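Local structure of ebony (Drosophila melanogaster, 6DYM) at residues A[110-115]-A[208-213]; A[139-144]-A[173-178]. The protein probably joins beta-alanine to biogenic amines such as dopamine, the chain described here being its C-terminal condensation domain, to which amide-bond formation is attributed. All blocks are in the same frame, centred on the assembly; numbering follows the deposited sequence. Where two conformers were deposited one is given.

Strand 205-212 joins the two contacts. In interaction 1 its residue W210 meets the chain that follows helix 93-111; in interaction 2 helix 133-153 meets the turn after helix 166-174, and the chain then enters strand 178-184, the antiparallel neighbour of 205-212. The centres lie about 17 Å apart. W210 O and K178 N are 2.7 Å apart, a probable hydrogen bond of this sheet pairing, and H209 NE2 probably bonds D173 OD1 at 3.2 Å. K211 CB packs on Y177 CD2 at 3.5 Å. W210 and K211 point to opposite sides of the strand. A bound calcium ion lies about 9 Å from the H141 side chain.

Interaction 1 of 2, residues A[110-115]-A[208-213]; sequences NYLPKG and VHWKEV
L112 sets its CD2 methyl over one face of the W210 indole, and P113 follows it against the far end of the same ring system. The tight part is the leucine: CD2 stands 3.7 Å from the centroid of the W210 five-membered ring and only 12° from the ring normal, a CH-pi contact made over the face. The other methyl reaches the six-membered ring, with L112 CD1 4.0 Å from W210 CE3. A branched aliphatic end suits this place, since each methyl can settle on its own part of a broad aromatic. The tryptophan is presented by its first torsion, which sets CG opposite the backbone N (chi1 165°) and carries the indole off strand 205-212 to meet the leucine. F160 of strand 158-163 touches both L112 and W210, and L180 also packs on W210, so this part belongs to the hydrophobic core.

Away from that centre the contact thins. P113 approaches obliquely with its CD, 4.0 Å from W210 CZ2, and is itself partly exposed; its ring gives a rigid apolar edge in the loop after the helix, while its carbonyl O accepts a hydrogen bond from R82. Toward solvent stand K114 and E212, both exposed; K114 NZ bonds the carbonyl O of D109.

No hydrogen bond joins the two segments, so dispersion and the CH-pi contact hold the chain leaving helix 93-111 against W210 on the sheet, and nothing polar fixes the pairing.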
loop_
_atom_site.group_PDB
_atom_site.type_symbol
_atom_site.label_atom_id
_atom_site.label_comp_id
_atom_site.label_asym_id
_atom_site.label_seq_id
_atom_site.Cartn_x
_atom_site.Cartn_y
_atom_site.Cartn_z
ATOM N N ASN A 110 -5.975 4.991 18.850
ATOM C CA ASN A 110 -7.044 5.163 19.820
ATOM C C ASN A 110 -8.182 4.164 19.698
ATOM O O ASN A 110 -8.944 4.018 20.661
ATOM C CB ASN A 110 -7.627 6.580 19.728
ATOM C CG ASN A 110 -6.605 7.636 20.061
ATOM O OD1 ASN A 110 -6.275 7.844 21.229
ATOM N ND2 ASN A 110 -6.083 8.301 19.038
ATOM N N TYR A 111 -8.326 3.476 18.564
ATOM C CA TYR A 111 -9.427 2.542 18.371
ATOM C C TYR A 111 -9.000 1.121 18.044
ATOM O O TYR A 111 -9.810 0.205 18.210
ATOM C CB TYR A 111 -10.360 3.036 17.255
ATOM C CG TYR A 111 -11.228 4.198 17.672
ATOM C CD1 TYR A 111 -10.972 5.483 17.209
ATOM C CD2 TYR A 111 -12.296 4.013 18.546
ATOM C CE1 TYR A 111 -11.767 6.556 17.598
ATOM C CE2 TYR A 111 -13.092 5.075 18.940
ATOM C CZ TYR A 111 -12.825 6.343 18.460
ATOM O OH TYR A 111 -13.619 7.397 18.846
ATOM N N LEU A 112 -7.774 0.906 17.598
ATOM C CA LEU A 112 -7.321 -0.422 17.212
ATOM C C LEU A 112 -6.512 -1.064 18.334
ATOM O O LEU A 112 -6.017 -0.372 19.230
ATOM C CB LEU A 112 -6.485 -0.333 15.928
ATOM C CG LEU A 112 -7.258 0.192 14.715
ATOM C CD1 LEU A 112 -6.406 0.112 13.453
ATOM C CD2 LEU A 112 -8.565 -0.569 14.536
ATOM N N PRO A 113 -6.357 -2.394 18.319
ATOM C CA PRO A 113 -5.701 -3.074 19.446
ATOM C C PRO A 113 -4.279 -2.586 19.682
ATOM O O PRO A 113 -3.521 -2.325 18.745
ATOM C CB PRO A 113 -5.719 -4.550 19.028
ATOM C CG PRO A 113 -6.837 -4.658 18.061
ATOM C CD PRO A 113 -6.859 -3.357 17.320
ATOM N N LYS A 114 -3.923 -2.475 20.959
ATOM C CA LYS A 114 -2.591 -2.062 21.359
ATOM C C LYS A 114 -1.638 -3.251 21.345
ATOM O O LYS A 114 -2.045 -4.412 21.443
ATOM C CB LYS A 114 -2.612 -1.434 22.756
ATOM C CG LYS A 114 -3.499 -0.206 22.887
ATOM C CD LYS A 114 -2.827 1.028 22.299
ATOM C CE LYS A 114 -3.308 2.301 22.987
ATOM N NZ LYS A 114 -4.684 2.685 22.567
ATOM N N GLY A 115 -0.355 -2.945 21.217
ATOM C CA GLY A 115 0.675 -3.955 21.310
ATOM C C GLY A 115 1.197 -4.385 19.949
ATOM O O GLY A 115 0.601 -4.124 18.900
ATOM N N VAL A 208 -9.918 4.780 5.029
ATOM C CA VAL A 208 -9.191 3.970 6.002
ATOM C C VAL A 208 -9.997 2.704 6.258
ATOM O O VAL A 208 -11.157 2.770 6.681
ATOM C CB VAL A 208 -8.945 4.749 7.305
ATOM C CG1 VAL A 208 -8.232 3.875 8.325
ATOM C CG2 VAL A 208 -8.117 5.989 7.022
ATOM N N HIS A 209 -9.380 1.552 6.002
ATOM C CA HIS A 209 -10.061 0.266 6.013
ATOM C C HIS A 209 -9.439 -0.659 7.049
ATOM O O HIS A 209 -8.219 -0.685 7.226
ATOM C CB HIS A 209 -9.997 -0.407 4.635
ATOM C CG HIS A 209 -11.056 0.052 3.685
ATOM N ND1 HIS A 209 -10.766 0.588 2.449
ATOM C CD2 HIS A 209 -12.407 0.034 3.780
ATOM C CE1 HIS A 209 -11.893 0.883 1.823
ATOM N NE2 HIS A 209 -12.903 0.559 2.612
ATOM N N TRP A 210 -10.293 -1.445 7.706
ATOM C CA TRP A 210 -9.869 -2.333 8.781
ATOM C C TRP A 210 -10.688 -3.613 8.703
ATOM O O TRP A 210 -11.917 -3.559 8.598
ATOM C CB TRP A 210 -10.050 -1.642 10.143
ATOM C CG TRP A 210 -9.988 -2.524 11.363
ATOM C CD1 TRP A 210 -11.023 -2.836 12.197
ATOM C CD2 TRP A 210 -8.826 -3.167 11.913
ATOM N NE1 TRP A 210 -10.584 -3.642 13.218
ATOM C CE2 TRP A 210 -9.241 -3.862 13.067
ATOM C CE3 TRP A 210 -7.483 -3.233 11.533
ATOM C CZ2 TRP A 210 -8.359 -4.606 13.850
ATOM C CZ3 TRP A 210 -6.608 -3.973 12.314
ATOM C CH2 TRP A 210 -7.051 -4.646 13.460
ATOM N N LYS A 211 -10.010 -4.758 8.738
ATOM C CA LYS A 211 -10.675 -6.052 8.690
ATOM C C LYS A 211 -10.115 -6.931 9.793
ATOM O O LYS A 211 -8.927 -7.264 9.779
ATOM C CB LYS A 211 -10.494 -6.728 7.327
ATOM C CG LYS A 211 -11.195 -8.079 7.210
ATOM C CD LYS A 211 -11.131 -8.616 5.785
ATOM C CE LYS A 211 -11.925 -9.903 5.649
ATOM N NZ LYS A 211 -12.950 -10.011 6.721
ATOM N N GLU A 212 -10.966 -7.310 10.737
ATOM C CA GLU A 212 -10.550 -8.226 11.786
ATOM C C GLU A 212 -10.349 -9.619 11.206
ATOM O O GLU A 212 -11.100 -10.068 10.335
ATOM C CB GLU A 212 -11.585 -8.251 12.905
ATOM C CG GLU A 212 -11.606 -6.960 13.710
ATOM C CD GLU A 212 -12.399 -7.080 14.991
ATOM O OE1 GLU A 212 -12.652 -8.222 15.431
ATOM O OE2 GLU A 212 -12.772 -6.030 15.557
ATOM N N VAL A 213 -9.315 -10.294 11.688
ATOM C CA VAL A 213 -8.916 -11.588 11.172
ATOM C C VAL A 213 -9.381 -12.696 12.109
ATOM O O VAL A 213 -9.926 -13.706 11.665
ATOM C CB VAL A 213 -7.390 -11.631 10.968
ATOM C CG1 VAL A 213 -6.867 -13.046 11.105
ATOM C CG2 VAL A 213 -7.028 -11.041 9.618
#

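Interaction 2 of 2, residues A[139-144]-A[173-178]; sequences CMHFME and DVYHYK
Segment 139-144 of helix 133-153 and segment 173-178, where helix 166-174 ends, come nearest at E144 and Y175, whose CA atoms are 8.3 Å apart. Y175 bridges the gap: its OH lies in the imidazole plane of H141, 2.7 Å from ND1, in a nearly straight hydrogen bond (166°) with either atom as possible donor. Histidine and tyrosine suit each other here because each can give or accept. The two rings meet rim to rim, their planes at 46°.

One turn on, the CG of E144 lies over the centre of the Y175 ring, so the aliphatic part of the glutamate packs on the aromatic face. A bend at its second torsion (chi2 48°) then directs the carboxylate to Y177, whose OH donates to the syn lone pair of OE1 over 3.2 Å. That oxygen sits at the edge of the Y177 ring, with the carboxylate plane nearly perpendicular to that ring.

H176, at positive phi, is the C-prime residue of a Schellman motif, with Y177 N bonded to A172 O and H176 N to D173 O. This motif ends helix 166-174 and leads into strand 178-184, in a mixed-sheet topology consistent with the GNAT acetyltransferase fold.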
loop_
_atom_site.group_PDB
_atom_site.type_symbol
_atom_site.label_atom_id
_atom_site.label_comp_id
_atom_site.label_asym_id
_atom_site.label_seq_id
_atom_site.Cartn_x
_atom_site.Cartn_y
_atom_site.Cartn_z
ATOM N N CYS A 139 -4.815 -10.862 -10.182
ATOM C CA CYS A 139 -3.692 -10.714 -9.262
ATOM C C CYS A 139 -4.115 -9.981 -7.991
ATOM O O CYS A 139 -3.726 -10.374 -6.885
ATOM C CB CYS A 139 -2.537 -9.991 -9.957
ATOM S SG CYS A 139 -0.962 -10.061 -9.062
ATOM N N MET A 140 -4.935 -8.934 -8.124
ATOM C CA MET A 140 -5.400 -8.208 -6.944
ATOM C C MET A 140 -6.212 -9.111 -6.024
ATOM O O MET A 140 -6.002 -9.117 -4.804
ATOM C CB MET A 140 -6.224 -6.989 -7.366
ATOM C CG MET A 140 -5.408 -5.883 -8.023
ATOM S SD MET A 140 -4.162 -5.181 -6.919
ATOM C CE MET A 140 -5.160 -4.014 -5.993
ATOM N N HIS A 141 -7.151 -9.881 -6.591
ATOM C CA HIS A 141 -7.911 -10.835 -5.785
ATOM C C HIS A 141 -6.976 -11.818 -5.084
ATOM O O HIS A 141 -7.178 -12.159 -3.912
ATOM C CB HIS A 141 -8.917 -11.598 -6.659
ATOM C CG HIS A 141 -10.214 -10.871 -6.888
ATOM N ND1 HIS A 141 -11.125 -10.630 -5.884
ATOM C CD2 HIS A 141 -10.755 -10.352 -8.016
ATOM C CE1 HIS A 141 -12.165 -9.981 -6.378
ATOM N NE2 HIS A 141 -11.965 -9.799 -7.671
ATOM N N PHE A 142 -5.938 -12.273 -5.788
ATOM C CA PHE A 142 -5.015 -13.253 -5.221
ATOM C C PHE A 142 -4.216 -12.657 -4.068
ATOM O O PHE A 142 -4.071 -13.280 -3.010
ATOM C CB PHE A 142 -4.084 -13.770 -6.321
ATOM C CG PHE A 142 -3.161 -14.869 -5.879
ATOM C CD1 PHE A 142 -3.586 -16.189 -5.865
ATOM C CD2 PHE A 142 -1.858 -14.587 -5.499
ATOM C CE1 PHE A 142 -2.730 -17.205 -5.465
ATOM C CE2 PHE A 142 -0.997 -15.598 -5.099
ATOM C CZ PHE A 142 -1.432 -16.906 -5.082
ATOM N N MET A 143 -3.678 -11.452 -4.254
ATOM C CA MET A 143 -2.915 -10.819 -3.181
ATOM C C MET A 143 -3.808 -10.469 -1.998
ATOM O O MET A 143 -3.388 -10.578 -0.842
ATOM C CB MET A 143 -2.228 -9.561 -3.694
ATOM C CG MET A 143 -1.258 -9.816 -4.818
ATOM S SD MET A 143 -0.178 -8.412 -5.056
ATOM C CE MET A 143 -1.213 -7.324 -6.021
ATOM N N GLU A 144 -5.032 -10.026 -2.268
ATOM C CA GLU A 144 -5.962 -9.739 -1.184
ATOM C C GLU A 144 -6.230 -10.990 -0.357
ATOM O O GLU A 144 -6.292 -10.938 0.878
ATOM C CB GLU A 144 -7.254 -9.189 -1.779
ATOM C CG GLU A 144 -8.354 -8.926 -0.793
ATOM C CD GLU A 144 -7.886 -8.160 0.432
ATOM O OE1 GLU A 144 -8.254 -8.592 1.551
ATOM O OE2 GLU A 144 -7.172 -7.159 0.268
ATOM N N ASP A 173 -14.091 -2.991 0.065
ATOM C CA ASP A 173 -15.496 -3.098 0.452
ATOM C C ASP A 173 -16.038 -4.505 0.220
ATOM O O ASP A 173 -16.687 -5.077 1.103
ATOM C CB ASP A 173 -16.332 -2.077 -0.315
ATOM C CG ASP A 173 -15.853 -0.650 -0.098
ATOM O OD1 ASP A 173 -15.530 -0.295 1.058
ATOM O OD2 ASP A 173 -15.795 0.116 -1.088
ATOM N N VAL A 174 -15.786 -5.086 -0.959
ATOM C CA VAL A 174 -16.366 -6.401 -1.231
ATOM C C VAL A 174 -15.646 -7.507 -0.469
ATOM O O VAL A 174 -16.189 -8.613 -0.337
ATOM C CB VAL A 174 -16.410 -6.701 -2.742
ATOM C CG1 VAL A 174 -17.241 -5.650 -3.455
ATOM C CG2 VAL A 174 -15.015 -6.787 -3.347
ATOM N N TYR A 175 -14.452 -7.242 0.057
ATOM C CA TYR A 175 -13.784 -8.172 0.957
ATOM C C TYR A 175 -14.162 -7.926 2.413
ATOM O O TYR A 175 -13.518 -8.480 3.311
ATOM C CB TYR A 175 -12.264 -8.093 0.775
ATOM C CG TYR A 175 -11.766 -8.988 -0.336
ATOM C CD1 TYR A 175 -11.439 -10.319 -0.091
ATOM C CD2 TYR A 175 -11.666 -8.517 -1.638
ATOM C CE1 TYR A 175 -10.995 -11.145 -1.109
ATOM C CE2 TYR A 175 -11.227 -9.338 -2.664
ATOM C CZ TYR A 175 -10.893 -10.651 -2.395
ATOM O OH TYR A 175 -10.458 -11.472 -3.417
ATOM N N HIS A 176 -15.187 -7.102 2.651
ATOM C CA HIS A 176 -15.768 -6.863 3.975
ATOM C C HIS A 176 -14.810 -6.145 4.924
ATOM O O HIS A 176 -14.835 -6.373 6.138
ATOM C CB HIS A 176 -16.272 -8.168 4.597
ATOM C CG HIS A 176 -17.196 -8.921 3.698
ATOM N ND1 HIS A 176 -16.872 -10.143 3.149
ATOM C CD2 HIS A 176 -18.417 -8.601 3.213
ATOM C CE1 HIS A 176 -17.867 -10.556 2.383
ATOM N NE2 HIS A 176 -18.816 -9.637 2.402
ATOM N N TYR A 177 -13.970 -5.267 4.392
ATOM C CA TYR A 177 -13.242 -4.341 5.248
ATOM C C TYR A 177 -14.208 -3.314 5.818
ATOM O O TYR A 177 -15.112 -2.835 5.124
ATOM C CB TYR A 177 -12.143 -3.631 4.467
ATOM C CG TYR A 177 -10.877 -4.430 4.307
ATOM C CD1 TYR A 177 -10.793 -5.466 3.379
ATOM C CD2 TYR A 177 -9.757 -4.148 5.077
ATOM C CE1 TYR A 177 -9.624 -6.199 3.225
ATOM C CE2 TYR A 177 -8.582 -4.877 4.934
ATOM C CZ TYR A 177 -8.524 -5.899 4.010
ATOM O OH TYR A 177 -7.361 -6.621 3.863
ATOM N N LYS A 178 -14.018 -2.980 7.088
ATOM C CA LYS A 178 -14.800 -1.930 7.721
ATOM C C LYS A 178 -14.211 -0.567 7.371
ATOM O O LYS A 178 -12.992 -0.378 7.419
ATOM C CB LYS A 178 -14.824 -2.138 9.236
ATOM C CG LYS A 178 -15.994 -1.490 9.944
ATOM C CD LYS A 178 -15.645 -1.171 11.387
ATOM C CE LYS A 178 -16.831 -1.403 12.313
ATOM N NZ LYS A 178 -17.003 -2.847 12.648
#